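Local coordinates for uncharacterized protein (Methanocella paludicola, PDB 5DMP), which probably acts as a phosphoesterase that trims 3' ends of DNA during non-homologous end-joining repair in this archaeon, at residues L20-G25 and K29-P34. Residues are numbered along the deposited sequence; the frame is centred on the assembly and turned at random.
With VN4 (oxido(dioxo)vanadium), chain J.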
loop_
_atom_site.group_PDB
_atom_site.type_symbol
_atom_site.label_atom_id
_atom_site.label_comp_id
_atom_site.label_asym_id
_atom_site.label_seq_id
_atom_site.Cartn_x
_atom_site.Cartn_y
_atom_site.Cartn_z
ATOM N N LEU A 20 1.643 -2.048 -2.373
ATOM C CA LEU A 20 1.664 -0.941 -1.439
ATOM C C LEU A 20 3.121 -0.506 -1.168
ATOM O O LEU A 20 3.972 -1.371 -0.936
ATOM C CB LEU A 20 1.106 -1.418 -0.058
ATOM C CG LEU A 20 1.353 -0.491 1.112
ATOM C CD1 LEU A 20 0.466 0.803 0.959
ATOM C CD2 LEU A 20 0.916 -1.261 2.371
ATOM N N ARG A 21 3.388 0.810 -1.134
ATOM C CA ARG A 21 4.806 1.207 -0.834
ATOM C C ARG A 21 4.833 2.389 0.081
ATOM O O ARG A 21 3.975 3.302 0.036
ATOM C CB ARG A 21 5.560 1.577 -2.184
ATOM C CG ARG A 21 5.168 0.745 -3.356
ATOM C CD ARG A 21 6.126 1.120 -4.592
ATOM N NE ARG A 21 5.642 0.428 -5.761
ATOM C CZ ARG A 21 5.899 -0.828 -6.105
ATOM N NH1 ARG A 21 6.692 -1.620 -5.360
ATOM N NH2 ARG A 21 5.370 -1.312 -7.171
ATOM N N LEU A 22 5.794 2.385 0.983
ATOM C CA LEU A 22 5.911 3.489 1.880
ATOM C C LEU A 22 7.392 3.950 1.865
ATOM O O LEU A 22 8.312 3.109 2.051
ATOM C CB LEU A 22 5.628 3.050 3.353
ATOM C CG LEU A 22 4.187 2.534 3.600
ATOM C CD1 LEU A 22 4.155 1.940 5.018
ATOM C CD2 LEU A 22 3.204 3.711 3.460
ATOM N N GLU A 23 7.582 5.251 1.776
ATOM C CA GLU A 23 8.979 5.796 1.764
ATOM C C GLU A 23 9.622 5.730 3.127
ATOM O O GLU A 23 9.084 6.306 4.107
ATOM C CB GLU A 23 8.904 7.209 1.316
ATOM C CG GLU A 23 10.312 7.857 1.278
ATOM C CD GLU A 23 10.297 9.317 0.868
ATOM O OE1 GLU A 23 9.248 9.880 0.446
ATOM O OE2 GLU A 23 11.395 9.906 0.916
ATOM N N MET A 24 10.773 5.055 3.206
ATOM C CA MET A 24 11.649 5.198 4.380
ATOM C C MET A 24 13.101 4.865 4.031
ATOM O O MET A 24 13.363 4.087 3.080
ATOM C CB MET A 24 11.180 4.311 5.539
ATOM C CG MET A 24 10.844 2.861 5.226
ATOM S SD MET A 24 10.027 1.920 6.571
ATOM C CE MET A 24 8.290 1.836 6.127
ATOM N N GLY A 25 14.038 5.477 4.767
ATOM C CA GLY A 25 15.473 5.225 4.529
ATOM C C GLY A 25 15.896 5.364 3.068
ATOM O O GLY A 25 16.703 4.568 2.554
ATOM N N LYS A 29 9.776 1.056 0.554
ATOM C CA LYS A 29 9.581 -0.302 1.033
ATOM C C LYS A 29 8.230 -0.815 0.514
ATOM O O LYS A 29 7.256 -0.059 0.568
ATOM C CB LYS A 29 9.535 -0.294 2.610
ATOM C CG LYS A 29 10.724 0.328 3.353
ATOM C CD LYS A 29 12.045 -0.383 3.007
ATOM C CE LYS A 29 12.009 -1.839 3.383
ATOM N NZ LYS A 29 13.416 -2.336 3.154
ATOM N N SER A 30 8.177 -2.049 0.005
ATOM C CA SER A 30 7.086 -2.443 -0.868
ATOM C C SER A 30 6.512 -3.775 -0.375
ATOM O O SER A 30 7.250 -4.643 0.078
ATOM C CB SER A 30 7.593 -2.611 -2.294
ATOM O OG SER A 30 8.045 -1.307 -2.743
ATOM N N TRP A 31 5.225 -3.961 -0.605
ATOM C CA TRP A 31 4.552 -5.227 -0.338
ATOM C C TRP A 31 3.570 -5.479 -1.457
ATOM O O TRP A 31 2.892 -4.533 -1.942
ATOM C CB TRP A 31 3.734 -5.124 0.957
ATOM C CG TRP A 31 4.483 -5.002 2.271
ATOM C CD1 TRP A 31 4.727 -6.048 3.186
ATOM C CD2 TRP A 31 5.021 -3.816 2.877
ATOM N NE1 TRP A 31 5.398 -5.536 4.288
ATOM C CE2 TRP A 31 5.597 -4.191 4.130
ATOM C CE3 TRP A 31 5.088 -2.450 2.494
ATOM C CZ2 TRP A 31 6.212 -3.246 5.002
ATOM C CZ3 TRP A 31 5.715 -1.546 3.304
ATOM C CH2 TRP A 31 6.321 -1.949 4.560
ATOM N N ALA A 32 3.410 -6.744 -1.848
ATOM C CA ALA A 32 2.349 -7.078 -2.787
ATOM C C ALA A 32 1.109 -7.472 -1.986
ATOM O O ALA A 32 1.193 -8.334 -1.101
ATOM C CB ALA A 32 2.780 -8.239 -3.689
ATOM N N VAL A 33 -0.031 -6.888 -2.324
ATOM C CA VAL A 33 -1.254 -7.116 -1.569
ATOM C C VAL A 33 -2.277 -7.663 -2.535
ATOM O O VAL A 33 -2.956 -6.899 -3.250
ATOM C CB VAL A 33 -1.747 -5.789 -0.881
ATOM C CG1 VAL A 33 -3.026 -6.081 -0.047
ATOM C CG2 VAL A 33 -0.606 -5.221 0.004
ATOM N N PRO A 34 -2.399 -9.002 -2.606
ATOM C CA PRO A 34 -3.267 -9.631 -3.626
ATOM C C PRO A 34 -4.632 -9.035 -3.811
ATOM O O PRO A 34 -4.985 -8.735 -4.974
ATOM C CB PRO A 34 -3.341 -11.108 -3.178
ATOM C CG PRO A 34 -1.964 -11.308 -2.639
ATOM C CD PRO A 34 -1.538 -10.007 -1.948
HETATM V V VN4 J . 6.776 -3.683 -9.519
HETATM O O1 VN4 J . 8.567 -3.413 -10.151
HETATM O O2 VN4 J . 5.578 -2.794 -10.748
HETATM O O3 VN4 J . 6.419 -4.674 -7.941
#
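Arg21 of the oxido(dioxo)vanadium pocket pairs with Ser30 across a non-hydrogen-bonded position, their CA atoms 4.3 Å apart. The Arg21 chain, extended from CG to NE, runs out alongside the serine, and a turn at the last torsion (chi4 -83°) brings the NH1 edge to Ser30 OG, where NH1 donates at 3.0 Å with the hydroxyl oxygen almost in the guanidinium plane. Gln9 OE1 takes the NE hydrogen, which, with the NH1 bond, would hold the plane's rotation. Arg21 NH2, which also has a long, weak ion pair with Asp19, lies 3.6 Å from O3 of the vanadium group, with no hydrogen bond assigned; His53 and Tyr57 are hydrogen-bonded to that group. With the guanidinium gone, as in an alanine here, Ser30 OG and Gln9 OE1 would probably lose a donor, and the bound group a nearby positive charge. The pair belongs to a beta hairpin, strands 16-24 and 27-33, in the antiparallel sheet of the LigD-type phosphoesterase domain. Hydrogen-bonded pairs flank it: Leu20 N reaches Trp31 O at 2.8 Å, returned by Trp31 N to Leu20 O, and Leu22 exchanges two bonds with Lys29. Leu20, Leu22 and Trp31 project from the face opposite Arg21. With CG anti to the carbonyl carbon (chi1 -69°), Trp31 places its indole near both leucines, CE3 4.3 Å from Leu20 CD2 and CZ3, crossing at a slant, 4.2 Å from Leu22 CD1. Leu121 touches all three, and Trp132 meets the indole edge-to-face. Farther along, Val33 CG2 packs on Leu20 CB at 4.2 Å, while Lys29 bends away to a salt bridge with Asp52.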